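Local coordinates for citryl-spermidine/3,4-dihydroxybenzoyl-citryl-spermidine:spermidine ligase (Bacillus anthracis, PDB 3TO3), which catalyses the ATP-dependent condensation of spermidine with citryl-spermidine intermediates in the biosynthesis of the siderophore petrobactin, at residues L464-F470 against F496-I501. Numbering follows the deposited sequence.
Sequences LEFYRPF and FEMDRI
F466 and E497 pair in parallel register, held by two backbone hydrogen bonds: F466 N gives to F496 O at 2.8 Å, and M498 N to F466 O in a nearly straight bond (176°). Next along, a water links the backbones, accepting from R468 N and donating to M498 O.

A salt bridge lies beside this short sheet. R468 meets E497 side-on, NE to OE2 at 2.7 Å and NH2 to OE1 at 3.0 Å, on the syn sides, though both nitrogens lie some 30° out of the carboxylate plane. Arginine suits because its paired N-H groups fix the carboxylate's rotation.

Aromatic rings, whose flat faces suit C-H groups, provide most apolar contacts. Two are CH-pi: E497 CA over F466, and I501 CB over Y467, whose opposite face P469 CD covers. Branched I501 also reaches F470 CZ with CD1, at 3.5 Å. L464 O meets the F496 ring edge at CD1 (3.1 Å). Flexible selenomethionine M498 folds along the E465 chain.

The strands belong to a beta-alpha-beta unit through helix 485-488, with the F496 side chain about 6 Å from that of ATP-binding E462. Strand 465-467 is central, antiparallel to 434-435; helix 315-333 packs on L464 and F496, helix 502-528 on E465 and M498.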
loop_
_atom_site.group_PDB
_atom_site.type_symbol
_atom_site.label_atom_id
_atom_site.label_comp_id
_atom_site.label_asym_id
_atom_site.label_seq_id
_atom_site.Cartn_x
_atom_site.Cartn_y
_atom_site.Cartn_z
ATOM N N LEU B 464 -16.720 -11.979 -21.251
ATOM C CA LEU B 464 -17.223 -12.472 -22.517
ATOM C C LEU B 464 -16.360 -12.185 -23.769
ATOM O O LEU B 464 -15.867 -11.073 -23.989
ATOM C CB LEU B 464 -18.624 -11.907 -22.683
ATOM C CG LEU B 464 -19.419 -12.104 -23.943
ATOM C CD1 LEU B 464 -20.889 -11.986 -23.574
ATOM C CD2 LEU B 464 -19.021 -11.071 -24.974
ATOM N N GLU B 465 -16.171 -13.223 -24.571
ATOM C CA GLU B 465 -15.604 -13.093 -25.897
ATOM C C GLU B 465 -16.613 -13.585 -26.945
ATOM O O GLU B 465 -17.466 -14.423 -26.656
ATOM C CB GLU B 465 -14.296 -13.880 -25.993
ATOM C CG GLU B 465 -13.209 -13.311 -25.099
ATOM C CD GLU B 465 -11.836 -13.967 -25.285
ATOM O OE1 GLU B 465 -11.699 -14.924 -26.073
ATOM O OE2 GLU B 465 -10.880 -13.510 -24.631
ATOM N N PHE B 466 -16.512 -13.075 -28.164
ATOM C CA PHE B 466 -17.328 -13.584 -29.258
ATOM C C PHE B 466 -16.601 -13.529 -30.599
ATOM O O PHE B 466 -15.672 -12.743 -30.784
ATOM C CB PHE B 466 -18.681 -12.861 -29.336
ATOM C CG PHE B 466 -18.596 -11.449 -29.812
ATOM C CD1 PHE B 466 -18.520 -11.167 -31.172
ATOM C CD2 PHE B 466 -18.621 -10.396 -28.907
ATOM C CE1 PHE B 466 -18.461 -9.859 -31.618
ATOM C CE2 PHE B 466 -18.549 -9.080 -29.343
ATOM C CZ PHE B 466 -18.475 -8.812 -30.703
ATOM N N TYR B 467 -17.012 -14.403 -31.511
ATOM C CA TYR B 467 -16.412 -14.479 -32.821
ATOM C C TYR B 467 -17.485 -14.073 -33.818
ATOM O O TYR B 467 -18.434 -14.812 -34.055
ATOM C CB TYR B 467 -15.890 -15.895 -33.105
ATOM C CG TYR B 467 -15.163 -15.999 -34.436
ATOM C CD1 TYR B 467 -14.086 -15.170 -34.725
ATOM C CD2 TYR B 467 -15.570 -16.912 -35.416
ATOM C CE1 TYR B 467 -13.437 -15.247 -35.942
ATOM C CE2 TYR B 467 -14.915 -16.999 -36.648
ATOM C CZ TYR B 467 -13.850 -16.169 -36.901
ATOM O OH TYR B 467 -13.195 -16.235 -38.125
ATOM N N ARG B 468 -17.311 -12.897 -34.407
ATOM C CA ARG B 468 -18.358 -12.238 -35.187
ATOM C C ARG B 468 -18.930 -13.098 -36.318
ATOM O O ARG B 468 -20.140 -13.153 -36.502
ATOM C CB ARG B 468 -17.839 -10.894 -35.730
ATOM C CG ARG B 468 -18.868 -10.060 -36.478
ATOM C CD ARG B 468 -18.316 -8.673 -36.815
ATOM N NE ARG B 468 -18.220 -7.853 -35.609
ATOM C CZ ARG B 468 -19.106 -6.924 -35.265
ATOM N NH1 ARG B 468 -20.148 -6.677 -36.056
ATOM N NH2 ARG B 468 -18.942 -6.236 -34.139
ATOM N N PRO B 469 -18.062 -13.771 -37.085
ATOM C CA PRO B 469 -18.596 -14.628 -38.151
ATOM C C PRO B 469 -19.536 -15.732 -37.658
ATOM O O PRO B 469 -20.305 -16.223 -38.475
ATOM C CB PRO B 469 -17.336 -15.240 -38.767
ATOM C CG PRO B 469 -16.279 -14.201 -38.528
ATOM C CD PRO B 469 -16.594 -13.670 -37.145
ATOM N N PHE B 470 -19.494 -16.115 -36.380
ATOM C CA PHE B 470 -20.407 -17.149 -35.898
ATOM C C PHE B 470 -21.788 -16.655 -35.415
ATOM O O PHE B 470 -22.673 -17.464 -35.131
ATOM C CB PHE B 470 -19.760 -17.973 -34.772
ATOM C CG PHE B 470 -18.906 -19.122 -35.258
ATOM C CD1 PHE B 470 -18.350 -19.108 -36.540
ATOM C CD2 PHE B 470 -18.679 -20.218 -34.440
ATOM C CE1 PHE B 470 -17.588 -20.163 -36.986
ATOM C CE2 PHE B 470 -17.925 -21.284 -34.883
ATOM C CZ PHE B 470 -17.377 -21.263 -36.156
ATOM N N PHE B 496 -13.767 -7.931 -25.923
ATOM C CA PHE B 496 -14.940 -8.759 -26.243
ATOM C C PHE B 496 -14.906 -9.439 -27.595
ATOM O O PHE B 496 -15.443 -10.526 -27.746
ATOM C CB PHE B 496 -16.229 -7.917 -26.333
ATOM C CG PHE B 496 -16.682 -7.317 -25.051
ATOM C CD1 PHE B 496 -16.682 -8.042 -23.885
ATOM C CD2 PHE B 496 -17.129 -6.007 -25.025
ATOM C CE1 PHE B 496 -17.095 -7.463 -22.696
ATOM C CE2 PHE B 496 -17.549 -5.428 -23.854
ATOM C CZ PHE B 496 -17.522 -6.156 -22.682
ATOM N N GLU B 497 -14.164 -8.919 -28.548
ATOM C CA GLU B 497 -14.393 -9.427 -29.881
ATOM C C GLU B 497 -13.098 -9.941 -30.390
ATOM O O GLU B 497 -12.117 -9.213 -30.417
ATOM C CB GLU B 497 -14.972 -8.372 -30.836
ATOM C CG GLU B 497 -14.932 -8.849 -32.295
ATOM C CD GLU B 497 -15.718 -7.969 -33.266
ATOM O OE1 GLU B 497 -16.286 -6.933 -32.849
ATOM O OE2 GLU B 497 -15.767 -8.326 -34.463
HETATM N N MSE B 498 -13.080 -11.204 -30.776
HETATM C CA MSE B 498 -11.829 -11.789 -31.223
HETATM C C MSE B 498 -11.863 -12.018 -32.715
HETATM O O MSE B 498 -12.901 -12.360 -33.276
HETATM C CB MSE B 498 -11.516 -13.067 -30.445
HETATM C CG MSE B 498 -11.350 -12.826 -28.925
HETATM SE SE MSE B 498 -9.876 -11.619 -28.373
HETATM C CE MSE B 498 -10.871 -10.576 -27.050
ATOM N N ASP B 499 -10.728 -11.788 -33.357
ATOM C CA ASP B 499 -10.625 -11.949 -34.800
ATOM C C ASP B 499 -10.279 -13.380 -35.160
ATOM O O ASP B 499 -10.343 -13.756 -36.329
ATOM C CB ASP B 499 -9.569 -11.002 -35.376
ATOM C CG ASP B 499 -8.150 -11.471 -35.099
ATOM O OD1 ASP B 499 -7.980 -12.411 -34.291
ATOM O OD2 ASP B 499 -7.207 -10.893 -35.686
ATOM N N ARG B 500 -9.899 -14.166 -34.153
ATOM C CA ARG B 500 -9.496 -15.551 -34.378
ATOM C C ARG B 500 -10.480 -16.539 -33.766
ATOM O O ARG B 500 -10.933 -16.390 -32.622
ATOM C CB ARG B 500 -8.047 -15.810 -33.917
ATOM C CG ARG B 500 -7.712 -15.271 -32.531
ATOM C CD ARG B 500 -6.202 -15.210 -32.250
ATOM N NE ARG B 500 -5.581 -16.514 -31.987
ATOM C CZ ARG B 500 -5.710 -17.210 -30.851
ATOM N NH1 ARG B 500 -6.464 -16.760 -29.846
ATOM N NH2 ARG B 500 -5.089 -18.377 -30.720
ATOM N N ILE B 501 -10.818 -17.547 -34.554
ATOM C CA ILE B 501 -11.765 -18.565 -34.135
ATOM C C ILE B 501 -11.222 -19.421 -32.978
ATOM O O ILE B 501 -12.000 -20.039 -32.221
ATOM C CB ILE B 501 -12.142 -19.426 -35.341
ATOM C CG1 ILE B 501 -13.256 -20.410 -34.998
ATOM C CG2 ILE B 501 -10.914 -20.147 -35.901
ATOM C CD1 ILE B 501 -13.874 -20.983 -36.253
HETATM O O HOH W 1 -14.776 -11.489 -34.890
#